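Local coordinates for p22 protein (Trypanosoma brucei, PDB 3JV1) that probably serves as a mitochondrial RNA-editing accessory factor specific for the cytochrome oxidase subunit II transcript, working as a trimer of the Mam33 family, at residues A[9-14]-A[175-180]; A[16-19]-A[23-26]; A[34-39]-A[43-48]; A[57-62]-A[111-116]; A[70-75]-A[161-166]. All blocks are in the same frame, centred on the assembly; numbering follows the deposited sequence.

Interaction 1 (A[9-14]-A[175-180]); sequences EATLRE and SSINKF
Thr11 and Asn178 meet where helix 2-18 runs back along helix 152-181, and their CA atoms, 5.7 Å apart, mark the register of the pair. The two short helical segments are nearly antiparallel: their axes approach to 8.7 Å, and their N-to-C directions differ by 153°.

The apolar part is small. The methyl CG2 of Thr11 meets the branch methyl CG2 of Ile177 at 4.0 Å, the two side chains crossing at about a right angle. Leu12 CB borders the contact next to Asn178.

The polar part centres on the Thr11 hydroxyl. OG1 stands between the backbone N and carbonyl carbon of its own residue (chi1 48°), which turns it back over the preceding helical turn. There the carbonyl oxygens of Leu7 and Ser8 are both within hydrogen-bonding reach, with one proton to share between them. In this pose OG1 also touches Asn178 CB at 3.3 Å, so the oxygen rests against the stem of the asparagine while its own helix satisfies it.

The second subunit packs nearby, with Phe103 of that subunit meeting the Phe180 ring edge-to-face and Ser140 of that subunit lying on Ala10. Such pairing of the N- and C-terminal helices as an antiparallel, coiled-coil-like arm at the subunit interface is characteristic of the p32/Mam33 fold.

Interaction 2 (A[16-19]-A[23-26]); sequences EDER and GLPE
Leu24 reaches back over the turn to Glu18 and Arg19 at the C-terminal side of helix 2-18. Its CB heads toward the helix end, and with CG anti to the carbonyl carbon (chi1 -60°) the branch is carried on in that direction. The fork then divides the work. CD1 comes up to the carbonyl oxygen of Arg19 at 4.0 Å. CD2 lies 4.0 Å from the carbonyl oxygen of Glu18 and 3.9 Å from Glu18 OE2, the leucine and glutamate running antiparallel as they pass. The bend of the glutamate at chi2 (63°) brings its carboxylate alongside that methyl.

The carboxylate takes its polar partners from elsewhere: OE1 forms a salt bridge with Arg21, inside the turn, and OE2 is hydrogen-bonded to Gln167 of helix 152-181. Gln167 also touches Leu24 and Pro25, so the same long helix backs both the helix end and the loop that follows.

No hydrogen bond joins the two segments. The leucine methyls make ordinary, non-directional van der Waals contacts with oxygen atoms; the directional grip on the turn comes from the Glu18 carboxylate through Arg21 and Gln167.

Interaction 3 (A[34-39]-A[43-48]); sequences WTIDRK and THFTMR
Asp37 and Arg48 carry opposite charges on paired strands yet stop short of a salt bridge, with OD2 of Asp37 4.2 Å from NH1 of Arg48. The hydroxyl of Thr46 sits in their midst. Its OG1 donates to Asp37 OD2 at 3.1 Å, using the anti lone pair of the carboxylate, and also lies 3.0 Å from Arg48 NH1. The aspartate and arginine lie side by side, their planes turned 48° apart, and Asp37 CB comes to the edge of the guanidinium.

Beneath this polar row runs an antiparallel ladder. Thr35 with Arg48 and Asp37 with Thr46 are hydrogen-bonded pairs; between them Ile36 and Met47 form a non-hydrogen-bonded pair. In each hydrogen-bonded pair the shorter bond, Thr35 N to Arg48 O and Asp37 N to Thr46 O, is 2.7 Å.

The other face is greasy. Ile36 CD1 touches CD1 of the Phe45 ring at 3.7 Å and Met47 CG at 4.0 Å. The methionine, bent at chi3 (66°), folds its CE methyl back to CB of Trp34, 3.9 Å away. The Phe45 ring in turn meets Phe161 of helix 152-181 edge-to-face, and Arg38 pairs with Asp169 of that helix.

This two-faced hairpin forms the margin of the chain's sheet. Its apolar face is pressed against the long C-terminal helix. On the opposite face the Thr46 hydroxyl stands next to both charged groups and, bonded to the carboxylate, probably helps to hold it; any attraction between Asp37 and Arg48 themselves is likely modest at their separation.

Interaction 4 (A[57-62]-A[111-116]); sequences ILQLTG and LDTSAE
Asp112 OD1, in the turn that sets Thr113 against Gln59, is gripped by two donors from Ser114. The backbone N comes in at 2.9 Å, nearly along the C-O axis and almost straight (168°). The hydroxyl OG donates at 3.0 Å from above the carboxylate plane, on the same face. The first bond makes an Asx turn, and the pair of them holds the carboxylate in place as the chain leaves one helix and starts another. Ser114 is itself the N-cap of helix 115-121, its OG also receiving from the backbone N of Ala117.

Across to the strand the contact is slight and has no hydrogen bond: one methyl pair, and one methyl against an amide nitrogen. Leu111 CD2 meets Ile57 CD1 at 3.3 Å, the side chains roughly perpendicular; so short a carbon pair is doubtful in detail, though the two methyls do abut. Both residues have CG or CG1 anti to the carbonyl carbon, which sends their end methyls toward each other between strand and loop. Beside them Thr113 CG2 rests on NE2 of Gln59 at 3.4 Å, at the end of an extended glutamine chain.

Ile57 and Gln59 rise from one face of strand 54-63. From its other face Leu58 reaches Trp34 and Leu60 reaches Phe45, on the side of helix 152-181. The link between helices 107-111 and 115-121 therefore lies over the sheet face opposite the long C-terminal helix, above a strand flanked by 46-51 and 72-80. Just beyond it, Ala115 N bonds to Glu116 of the second subunit, and Glu116 accepts from Ala115 of the third.

Interaction 5 (A[70-75]-A[161-166]); sequences ITRTLD and FSLWSE
The backbones of strand 72-75 and helix 161-166 keep well apart, nearest at the CA atoms of Arg72 and Ser162, 9.4 Å from each other, so one long side chain has to span the gap. Arg72 does so with its chain extended from CG to NE, then turns its guanidinium at chi4 (59°). NE comes to 3.1 Å from CB of Ser162, a tight approach, and lies 3.2 Å from OG of the same residue at an angle too poor for a hydrogen bond. The serine hydroxyl is instead taken by the carbonyl oxygen of Ile158, one turn earlier in its own helix. NH2 passes on to Leu163, whose CD2, 4.1 Å away, meets the guanidinium edge-on, the leucine standing roughly perpendicular to the arginine.

Here the antiparallel sheet typical of the p32/Mam33 fold is overlaid by its long C-terminal helix, with Leu74 on strand 72-80 and Phe161 on the helix both belonging to the buried layer. Within the helix, Trp164 CE3 lies 4.0 Å above one face of the Phe161 ring, offset toward the rim.

The charge of Arg72 is matched within the helix: NH1 forms a salt bridge with Asp159, and Glu166 OE1 stands 5.4 Å from NH2, perhaps adding a weak attraction, though the groups do not touch.

From the N terminus, interaction 1 closes the widest loop, pairing helix 2-18 with the end of helix 152-181 so that both termini share one arm; all the other contacts fall within it. Interaction 2 closes a short turn after helix 2-18, and its Pro25 rests on the helix of interaction 5. Interaction 3 then closes a hairpin, in series with interaction 2. Interactions 4 and 5 cross, since 70-75 lies between 57-62 and 111-116, while 161-166 follows both. Interactions 3, 4 and 5 share one antiparallel sheet, linked by Met47 to Leu58 and Thr61 to Thr73. Interactions 3 and 5 also meet through Phe45 and Phe161.

Interaction 1 (A[9-14]-A[175-180])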
# COMPACT_ATOMS: atom_id res chain seq x y z
N GLU A 9 8.47 -7.53 -34.66
CA GLU A 9 7.44 -7.51 -35.71
C GLU A 9 6.04 -7.33 -35.13
O GLU A 9 5.23 -6.56 -35.67
CB GLU A 9 7.48 -8.81 -36.51
CG GLU A 9 8.72 -9.02 -37.35
CD GLU A 9 8.76 -10.39 -38.00
OE1 GLU A 9 7.80 -10.72 -38.74
OE2 GLU A 9 9.73 -11.15 -37.77
N ALA A 10 5.75 -8.03 -34.05
CA ALA A 10 4.44 -7.96 -33.41
C ALA A 10 4.10 -6.57 -32.89
O ALA A 10 2.97 -6.11 -33.04
CB ALA A 10 4.37 -8.98 -32.27
N THR A 11 5.07 -5.89 -32.28
CA THR A 11 4.82 -4.55 -31.76
C THR A 11 4.62 -3.54 -32.90
O THR A 11 3.77 -2.66 -32.82
CB THR A 11 5.96 -4.07 -30.82
OG1 THR A 11 7.23 -4.30 -31.44
CG2 THR A 11 5.91 -4.83 -29.49
N LEU A 12 5.39 -3.68 -33.97
CA LEU A 12 5.26 -2.79 -35.11
C LEU A 12 3.88 -2.99 -35.73
O LEU A 12 3.19 -2.02 -36.06
CB LEU A 12 6.35 -3.08 -36.14
CG LEU A 12 6.31 -2.20 -37.40
CD1 LEU A 12 6.35 -0.73 -36.99
CD2 LEU A 12 7.48 -2.54 -38.32
N ARG A 13 3.47 -4.24 -35.89
CA ARG A 13 2.17 -4.56 -36.46
C ARG A 13 1.04 -3.93 -35.63
O ARG A 13 0.11 -3.35 -36.18
CB ARG A 13 1.99 -6.08 -36.51
CG ARG A 13 0.57 -6.55 -36.83
CD ARG A 13 0.53 -8.06 -36.95
NE ARG A 13 -0.83 -8.59 -36.88
CZ ARG A 13 -1.14 -9.88 -36.93
NH1 ARG A 13 -0.18 -10.79 -37.06
NH2 ARG A 13 -2.40 -10.26 -36.86
N GLU A 14 1.13 -4.04 -34.31
CA GLU A 14 0.11 -3.47 -33.45
C GLU A 14 0.09 -1.96 -33.57
O GLU A 14 -0.98 -1.36 -33.66
CB GLU A 14 0.34 -3.91 -32.00
CG GLU A 14 -0.64 -3.33 -30.98
CD GLU A 14 -2.10 -3.58 -31.31
OE1 GLU A 14 -2.40 -4.38 -32.23
OE2 GLU A 14 -2.96 -2.96 -30.64
N SER A 175 5.97 1.53 -29.39
CA SER A 175 7.16 2.03 -30.05
C SER A 175 8.44 1.83 -29.25
O SER A 175 9.47 1.43 -29.79
CB SER A 175 7.00 3.51 -30.35
OG SER A 175 8.19 4.03 -30.93
N SER A 176 8.40 2.13 -27.95
CA SER A 176 9.59 1.97 -27.14
C SER A 176 9.97 0.50 -26.96
O SER A 176 11.16 0.17 -26.90
CB SER A 176 9.43 2.68 -25.78
OG SER A 176 8.25 2.27 -25.11
N ILE A 177 8.99 -0.39 -26.89
CA ILE A 177 9.30 -1.81 -26.74
C ILE A 177 9.90 -2.32 -28.04
O ILE A 177 10.81 -3.13 -28.04
CB ILE A 177 8.06 -2.65 -26.35
CG1 ILE A 177 7.62 -2.30 -24.93
CG2 ILE A 177 8.40 -4.14 -26.41
CD1 ILE A 177 6.32 -2.95 -24.52
N ASN A 178 9.36 -1.83 -29.16
CA ASN A 178 9.85 -2.20 -30.48
C ASN A 178 11.33 -1.81 -30.62
O ASN A 178 12.16 -2.61 -31.04
CB ASN A 178 9.03 -1.49 -31.56
CG ASN A 178 9.54 -1.76 -32.95
OD1 ASN A 178 9.26 -2.81 -33.54
ND2 ASN A 178 10.31 -0.82 -33.49
N LYS A 179 11.65 -0.57 -30.27
CA LYS A 179 13.03 -0.10 -30.35
C LYS A 179 13.93 -0.90 -29.42
O LYS A 179 15.04 -1.26 -29.80
CB LYS A 179 13.11 1.38 -29.97
CG LYS A 179 12.31 2.32 -30.86
CD LYS A 179 12.44 3.76 -30.39
CE LYS A 179 11.46 4.68 -31.11
NZ LYS A 179 11.69 4.72 -32.58
N PHE A 180 13.43 -1.18 -28.22
CA PHE A 180 14.18 -1.93 -27.21
C PHE A 180 14.54 -3.33 -27.69
O PHE A 180 15.68 -3.78 -27.55
CB PHE A 180 13.35 -2.05 -25.92
CG PHE A 180 14.10 -2.65 -24.77
CD1 PHE A 180 15.07 -1.92 -24.09
CD2 PHE A 180 13.84 -3.96 -24.37
CE1 PHE A 180 15.76 -2.48 -23.02
CE2 PHE A 180 14.52 -4.53 -23.30
CZ PHE A 180 15.49 -3.78 -22.62

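Interaction 2 (A[16-19]-A[23-26])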
# COMPACT_ATOMS: atom_id res chain seq x y z
N GLU A 16 0.95 -0.13 -36.09
CA GLU A 16 0.35 0.21 -37.38
C GLU A 16 -1.15 -0.01 -37.36
O GLU A 16 -1.90 0.83 -37.85
CB GLU A 16 0.99 -0.61 -38.51
CG GLU A 16 2.47 -0.34 -38.70
CD GLU A 16 3.07 -1.12 -39.85
OE1 GLU A 16 2.96 -2.37 -39.86
OE2 GLU A 16 3.65 -0.49 -40.76
N ASP A 17 -1.59 -1.14 -36.80
CA ASP A 17 -3.03 -1.42 -36.74
C ASP A 17 -3.76 -0.42 -35.85
O ASP A 17 -4.77 0.15 -36.24
CB ASP A 17 -3.29 -2.84 -36.23
CG ASP A 17 -2.80 -3.91 -37.18
OD1 ASP A 17 -2.38 -3.56 -38.31
OD2 ASP A 17 -2.82 -5.10 -36.81
N GLU A 18 -3.24 -0.22 -34.64
CA GLU A 18 -3.83 0.71 -33.69
C GLU A 18 -4.16 2.07 -34.32
O GLU A 18 -5.27 2.56 -34.20
CB GLU A 18 -2.88 0.89 -32.50
CG GLU A 18 -3.29 1.96 -31.50
CD GLU A 18 -4.60 1.67 -30.79
OE1 GLU A 18 -5.14 0.54 -30.92
OE2 GLU A 18 -5.10 2.57 -30.08
N ARG A 19 -3.17 2.65 -35.00
CA ARG A 19 -3.34 3.94 -35.65
C ARG A 19 -4.48 3.98 -36.69
O ARG A 19 -4.93 5.06 -37.09
CB ARG A 19 -2.03 4.36 -36.33
CG ARG A 19 -0.88 4.64 -35.38
CD ARG A 19 0.39 4.94 -36.16
NE ARG A 19 1.54 5.20 -35.30
CZ ARG A 19 2.80 5.30 -35.74
NH1 ARG A 19 3.06 5.15 -37.03
NH2 ARG A 19 3.79 5.54 -34.90
N GLY A 23 -12.15 5.49 -33.03
CA GLY A 23 -12.32 5.71 -31.60
C GLY A 23 -11.15 6.42 -30.94
O GLY A 23 -11.16 6.64 -29.73
N LEU A 24 -10.12 6.76 -31.72
CA LEU A 24 -8.97 7.45 -31.17
C LEU A 24 -9.43 8.76 -30.53
O LEU A 24 -9.93 9.65 -31.22
CB LEU A 24 -7.93 7.75 -32.26
CG LEU A 24 -7.33 6.56 -33.02
CD1 LEU A 24 -6.15 7.06 -33.84
CD2 LEU A 24 -6.87 5.48 -32.06
N PRO A 25 -9.27 8.89 -29.21
CA PRO A 25 -9.68 10.10 -28.49
C PRO A 25 -9.02 11.35 -29.05
O PRO A 25 -7.88 11.32 -29.50
CB PRO A 25 -9.25 9.82 -27.05
CG PRO A 25 -9.26 8.32 -26.97
CD PRO A 25 -8.64 7.93 -28.28
N GLU A 26 -9.75 12.46 -29.01
CA GLU A 26 -9.21 13.73 -29.48
C GLU A 26 -8.70 14.47 -28.25
O GLU A 26 -9.23 14.29 -27.15
CB GLU A 26 -10.31 14.52 -30.19
CG GLU A 26 -9.81 15.75 -30.91
CD GLU A 26 -10.93 16.55 -31.54
OE1 GLU A 26 -11.65 15.98 -32.41
OE2 GLU A 26 -11.11 17.73 -31.17

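Interaction 3 (A[34-39]-A[43-48])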
# COMPACT_ATOMS: atom_id res chain seq x y z
N TRP A 34 -6.34 26.75 -15.53
CA TRP A 34 -5.62 25.56 -15.09
C TRP A 34 -4.34 25.30 -15.86
O TRP A 34 -4.28 25.50 -17.06
CB TRP A 34 -6.49 24.31 -15.22
CG TRP A 34 -7.63 24.25 -14.27
CD1 TRP A 34 -8.91 24.66 -14.49
CD2 TRP A 34 -7.61 23.70 -12.95
NE1 TRP A 34 -9.69 24.39 -13.39
CE2 TRP A 34 -8.92 23.80 -12.43
CE3 TRP A 34 -6.61 23.12 -12.15
CZ2 TRP A 34 -9.26 23.34 -11.15
CZ3 TRP A 34 -6.95 22.67 -10.87
CH2 TRP A 34 -8.27 22.78 -10.39
N THR A 35 -3.32 24.87 -15.13
CA THR A 35 -2.05 24.52 -15.73
C THR A 35 -2.03 23.00 -15.58
O THR A 35 -2.68 22.47 -14.69
CB THR A 35 -0.87 25.11 -14.95
OG1 THR A 35 0.35 24.78 -15.61
CG2 THR A 35 -0.82 24.55 -13.54
N ILE A 36 -1.32 22.31 -16.46
CA ILE A 36 -1.27 20.86 -16.34
C ILE A 36 0.14 20.31 -16.41
O ILE A 36 0.95 20.71 -17.24
CB ILE A 36 -2.16 20.17 -17.40
CG1 ILE A 36 -2.19 18.67 -17.13
CG2 ILE A 36 -1.64 20.46 -18.79
CD1 ILE A 36 -3.44 17.99 -17.63
N ASP A 37 0.42 19.40 -15.49
CA ASP A 37 1.72 18.77 -15.38
C ASP A 37 1.56 17.32 -15.81
O ASP A 37 1.25 16.45 -14.99
CB ASP A 37 2.19 18.89 -13.93
CG ASP A 37 3.43 18.09 -13.64
OD1 ASP A 37 4.40 18.18 -14.42
OD2 ASP A 37 3.44 17.37 -12.61
N ARG A 38 1.73 17.08 -17.10
CA ARG A 38 1.61 15.74 -17.68
C ARG A 38 2.74 15.47 -18.67
O ARG A 38 3.02 16.27 -19.56
CB ARG A 38 0.26 15.59 -18.39
CG ARG A 38 0.01 14.21 -19.04
CD ARG A 38 0.49 14.16 -20.48
NE ARG A 38 0.36 12.82 -21.05
CZ ARG A 38 0.71 12.51 -22.30
NH1 ARG A 38 1.22 13.43 -23.11
NH2 ARG A 38 0.56 11.26 -22.74
N LYS A 39 3.41 14.34 -18.48
CA LYS A 39 4.51 13.94 -19.35
C LYS A 39 4.21 12.56 -19.93
O LYS A 39 3.59 11.73 -19.28
CB LYS A 39 5.83 13.87 -18.58
CG LYS A 39 6.39 15.23 -18.18
CD LYS A 39 6.31 15.46 -16.68
CE LYS A 39 7.18 14.46 -15.93
NZ LYS A 39 7.26 14.79 -14.48
N THR A 43 1.03 8.43 -16.06
CA THR A 43 -0.43 8.39 -16.02
C THR A 43 -1.05 9.28 -14.94
O THR A 43 -2.09 9.91 -15.16
CB THR A 43 -0.92 6.92 -15.89
OG1 THR A 43 -2.35 6.88 -15.79
CG2 THR A 43 -0.32 6.27 -14.68
N HIS A 44 -0.42 9.37 -13.77
CA HIS A 44 -0.95 10.20 -12.70
C HIS A 44 -0.44 11.65 -12.74
O HIS A 44 0.48 12.01 -12.02
CB HIS A 44 -0.62 9.57 -11.34
CG HIS A 44 -1.29 8.26 -11.12
ND1 HIS A 44 -1.00 7.44 -10.05
CD2 HIS A 44 -2.25 7.62 -11.83
CE1 HIS A 44 -1.75 6.35 -10.11
NE2 HIS A 44 -2.52 6.44 -11.18
N PHE A 45 -1.06 12.46 -13.59
CA PHE A 45 -0.66 13.85 -13.74
C PHE A 45 -1.28 14.76 -12.67
O PHE A 45 -2.16 14.36 -11.91
CB PHE A 45 -1.04 14.35 -15.13
CG PHE A 45 -2.52 14.31 -15.41
CD1 PHE A 45 -3.34 15.38 -15.06
CD2 PHE A 45 -3.10 13.20 -16.04
CE1 PHE A 45 -4.71 15.35 -15.32
CE2 PHE A 45 -4.47 13.15 -16.30
CZ PHE A 45 -5.28 14.23 -15.94
N THR A 46 -0.81 16.00 -12.63
CA THR A 46 -1.32 16.96 -11.67
C THR A 46 -1.75 18.23 -12.39
O THR A 46 -1.18 18.61 -13.40
CB THR A 46 -0.27 17.33 -10.62
OG1 THR A 46 0.77 18.09 -11.24
CG2 THR A 46 0.34 16.08 -10.01
N MET A 47 -2.78 18.89 -11.86
CA MET A 47 -3.28 20.14 -12.42
C MET A 47 -3.26 21.18 -11.31
O MET A 47 -3.48 20.86 -10.15
CB MET A 47 -4.71 19.96 -12.93
CG MET A 47 -4.86 18.96 -14.07
SD MET A 47 -6.58 18.80 -14.62
CE MET A 47 -6.85 20.43 -15.30
N ARG A 48 -2.99 22.44 -11.67
CA ARG A 48 -2.93 23.51 -10.69
C ARG A 48 -3.52 24.81 -11.23
O ARG A 48 -3.49 25.07 -12.43
CB ARG A 48 -1.48 23.77 -10.28
CG ARG A 48 -0.70 22.54 -9.88
CD ARG A 48 0.68 22.93 -9.35
NE ARG A 48 1.45 21.79 -8.88
CZ ARG A 48 1.97 20.85 -9.66
NH1 ARG A 48 1.80 20.90 -10.98
NH2 ARG A 48 2.70 19.87 -9.14

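Interaction 4 (A[57-62]-A[111-116])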
# COMPACT_ATOMS: atom_id res chain seq x y z
N ILE A 57 -4.82 22.40 -6.22
CA ILE A 57 -4.03 21.36 -6.84
C ILE A 57 -4.81 20.07 -7.01
O ILE A 57 -5.46 19.59 -6.07
CB ILE A 57 -2.78 21.06 -6.00
CG1 ILE A 57 -1.94 22.33 -5.87
CG2 ILE A 57 -1.97 19.94 -6.64
CD1 ILE A 57 -0.74 22.19 -4.97
N LEU A 58 -4.77 19.53 -8.23
CA LEU A 58 -5.45 18.29 -8.58
C LEU A 58 -4.39 17.24 -8.86
O LEU A 58 -3.60 17.41 -9.79
CB LEU A 58 -6.30 18.49 -9.84
CG LEU A 58 -7.75 18.95 -9.77
CD1 LEU A 58 -8.66 17.74 -9.66
CD2 LEU A 58 -7.95 19.92 -8.61
N GLN A 59 -4.37 16.17 -8.08
CA GLN A 59 -3.39 15.10 -8.27
C GLN A 59 -4.11 13.77 -8.44
O GLN A 59 -4.78 13.31 -7.50
CB GLN A 59 -2.47 14.97 -7.05
CG GLN A 59 -1.96 16.27 -6.47
CD GLN A 59 -1.14 16.05 -5.20
OE1 GLN A 59 -1.58 15.37 -4.28
NE2 GLN A 59 0.05 16.64 -5.15
N LEU A 60 -4.00 13.15 -9.61
CA LEU A 60 -4.64 11.85 -9.84
C LEU A 60 -3.92 10.87 -8.93
O LEU A 60 -2.70 10.91 -8.82
CB LEU A 60 -4.47 11.40 -11.29
CG LEU A 60 -5.43 11.95 -12.35
CD1 LEU A 60 -6.78 11.28 -12.20
CD2 LEU A 60 -5.55 13.45 -12.24
N THR A 61 -4.68 9.99 -8.28
CA THR A 61 -4.07 9.03 -7.37
C THR A 61 -4.29 7.57 -7.78
O THR A 61 -3.75 6.66 -7.15
CB THR A 61 -4.58 9.22 -5.92
OG1 THR A 61 -6.01 9.12 -5.90
CG2 THR A 61 -4.17 10.57 -5.38
N GLY A 62 -5.07 7.34 -8.83
CA GLY A 62 -5.29 5.98 -9.28
C GLY A 62 -6.59 5.70 -9.99
O GLY A 62 -7.38 6.61 -10.27
N LEU A 111 1.47 19.07 0.77
CA LEU A 111 1.96 19.18 -0.60
C LEU A 111 3.04 18.14 -0.94
O LEU A 111 3.20 17.76 -2.10
CB LEU A 111 2.54 20.58 -0.84
CG LEU A 111 1.54 21.73 -0.88
CD1 LEU A 111 2.28 23.04 -0.96
CD2 LEU A 111 0.61 21.57 -2.06
N ASP A 112 3.77 17.70 0.08
CA ASP A 112 4.83 16.72 -0.11
C ASP A 112 4.24 15.42 -0.64
O ASP A 112 3.35 14.84 -0.02
CB ASP A 112 5.53 16.47 1.22
CG ASP A 112 6.86 15.76 1.05
OD1 ASP A 112 7.01 14.99 0.08
OD2 ASP A 112 7.75 15.97 1.90
N THR A 113 4.73 14.96 -1.78
CA THR A 113 4.22 13.72 -2.35
C THR A 113 5.19 12.54 -2.24
O THR A 113 4.98 11.51 -2.86
CB THR A 113 3.86 13.91 -3.84
OG1 THR A 113 4.98 14.45 -4.55
CG2 THR A 113 2.67 14.86 -3.98
N SER A 114 6.24 12.67 -1.44
CA SER A 114 7.20 11.57 -1.28
C SER A 114 6.53 10.37 -0.60
O SER A 114 5.48 10.51 0.02
CB SER A 114 8.40 12.03 -0.46
OG SER A 114 8.04 12.32 0.87
N ALA A 115 7.14 9.19 -0.70
CA ALA A 115 6.57 8.00 -0.07
C ALA A 115 6.53 8.21 1.43
O ALA A 115 5.57 7.82 2.09
CB ALA A 115 7.40 6.77 -0.41
N GLU A 116 7.57 8.85 1.96
CA GLU A 116 7.64 9.13 3.39
C GLU A 116 6.53 10.09 3.83
O GLU A 116 5.91 9.90 4.87
CB GLU A 116 9.00 9.73 3.76
CG GLU A 116 9.13 10.06 5.24
CD GLU A 116 8.79 8.87 6.13
OE1 GLU A 116 8.41 9.09 7.30
OE2 GLU A 116 8.91 7.71 5.67

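Interaction 5 (A[70-75]-A[161-166])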
# COMPACT_ATOMS: atom_id res chain seq x y z
N ILE A 70 -15.09 2.99 -15.93
CA ILE A 70 -13.80 3.38 -15.35
C ILE A 70 -13.93 4.53 -14.35
O ILE A 70 -14.40 5.62 -14.70
CB ILE A 70 -12.82 3.83 -16.46
CG1 ILE A 70 -12.82 2.79 -17.60
CG2 ILE A 70 -11.43 4.01 -15.88
CD1 ILE A 70 -12.07 3.23 -18.84
N THR A 71 -13.52 4.29 -13.11
CA THR A 71 -13.59 5.32 -12.08
C THR A 71 -12.17 5.68 -11.62
O THR A 71 -11.38 4.81 -11.26
CB THR A 71 -14.41 4.85 -10.85
OG1 THR A 71 -13.78 3.72 -10.24
CG2 THR A 71 -15.82 4.46 -11.27
N ARG A 72 -11.87 6.98 -11.64
CA ARG A 72 -10.55 7.46 -11.24
C ARG A 72 -10.57 8.15 -9.88
O ARG A 72 -11.56 8.78 -9.51
CB ARG A 72 -10.01 8.43 -12.29
CG ARG A 72 -9.92 7.85 -13.69
CD ARG A 72 -9.52 8.90 -14.72
NE ARG A 72 -9.37 8.33 -16.06
CZ ARG A 72 -10.33 7.70 -16.72
NH1 ARG A 72 -11.53 7.55 -16.16
NH2 ARG A 72 -10.11 7.23 -17.93
N THR A 73 -9.48 8.02 -9.14
CA THR A 73 -9.38 8.67 -7.84
C THR A 73 -8.37 9.80 -7.94
O THR A 73 -7.39 9.72 -8.68
CB THR A 73 -8.92 7.70 -6.73
OG1 THR A 73 -7.69 7.08 -7.12
CG2 THR A 73 -9.96 6.63 -6.46
N LEU A 74 -8.63 10.87 -7.21
CA LEU A 74 -7.73 12.01 -7.21
C LEU A 74 -7.93 12.80 -5.93
O LEU A 74 -8.95 12.67 -5.26
CB LEU A 74 -7.98 12.89 -8.44
CG LEU A 74 -9.40 13.32 -8.80
CD1 LEU A 74 -9.84 14.48 -7.93
CD2 LEU A 74 -9.45 13.73 -10.27
N ASP A 75 -6.93 13.59 -5.59
CA ASP A 75 -6.98 14.44 -4.42
C ASP A 75 -7.06 15.87 -4.92
O ASP A 75 -6.41 16.24 -5.89
CB ASP A 75 -5.71 14.32 -3.57
CG ASP A 75 -5.69 13.08 -2.72
OD1 ASP A 75 -6.74 12.42 -2.56
OD2 ASP A 75 -4.60 12.77 -2.19
N PHE A 161 -9.21 13.86 -20.94
CA PHE A 161 -7.75 13.96 -21.02
C PHE A 161 -7.08 12.61 -20.73
O PHE A 161 -6.11 12.25 -21.38
CB PHE A 161 -7.21 15.02 -20.06
CG PHE A 161 -5.81 15.44 -20.38
CD1 PHE A 161 -5.57 16.35 -21.40
CD2 PHE A 161 -4.73 14.89 -19.71
CE1 PHE A 161 -4.28 16.70 -21.76
CE2 PHE A 161 -3.43 15.23 -20.05
CZ PHE A 161 -3.20 16.14 -21.08
N SER A 162 -7.60 11.89 -19.74
CA SER A 162 -7.04 10.59 -19.38
C SER A 162 -7.12 9.59 -20.52
O SER A 162 -6.18 8.83 -20.74
CB SER A 162 -7.76 10.02 -18.15
OG SER A 162 -7.39 10.72 -16.97
N LEU A 163 -8.23 9.59 -21.24
CA LEU A 163 -8.40 8.68 -22.36
C LEU A 163 -7.41 9.01 -23.46
O LEU A 163 -6.77 8.12 -24.04
CB LEU A 163 -9.81 8.77 -22.93
CG LEU A 163 -10.94 8.11 -22.13
CD1 LEU A 163 -12.25 8.37 -22.85
CD2 LEU A 163 -10.68 6.61 -21.98
N TRP A 164 -7.28 10.29 -23.76
CA TRP A 164 -6.36 10.73 -24.79
C TRP A 164 -4.91 10.40 -24.44
O TRP A 164 -4.16 9.92 -25.29
CB TRP A 164 -6.52 12.22 -25.03
CG TRP A 164 -5.48 12.78 -25.92
CD1 TRP A 164 -5.49 12.80 -27.28
CD2 TRP A 164 -4.24 13.36 -25.52
NE1 TRP A 164 -4.33 13.35 -27.75
CE2 TRP A 164 -3.54 13.71 -26.69
CE3 TRP A 164 -3.66 13.62 -24.27
CZ2 TRP A 164 -2.28 14.30 -26.66
CZ3 TRP A 164 -2.40 14.21 -24.24
CH2 TRP A 164 -1.72 14.55 -25.43
N SER A 165 -4.51 10.65 -23.20
CA SER A 165 -3.13 10.38 -22.82
C SER A 165 -2.87 8.88 -22.69
O SER A 165 -1.76 8.42 -22.93
CB SER A 165 -2.76 11.11 -21.52
OG SER A 165 -3.53 10.66 -20.43
N GLU A 166 -3.89 8.12 -22.31
CA GLU A 166 -3.74 6.68 -22.20
C GLU A 166 -3.42 6.14 -23.59
O GLU A 166 -2.54 5.30 -23.77
CB GLU A 166 -5.02 6.04 -21.68
CG GLU A 166 -4.97 4.53 -21.66
CD GLU A 166 -6.25 3.89 -21.13
OE1 GLU A 166 -7.35 4.28 -21.57
OE2 GLU A 166 -6.14 2.99 -20.27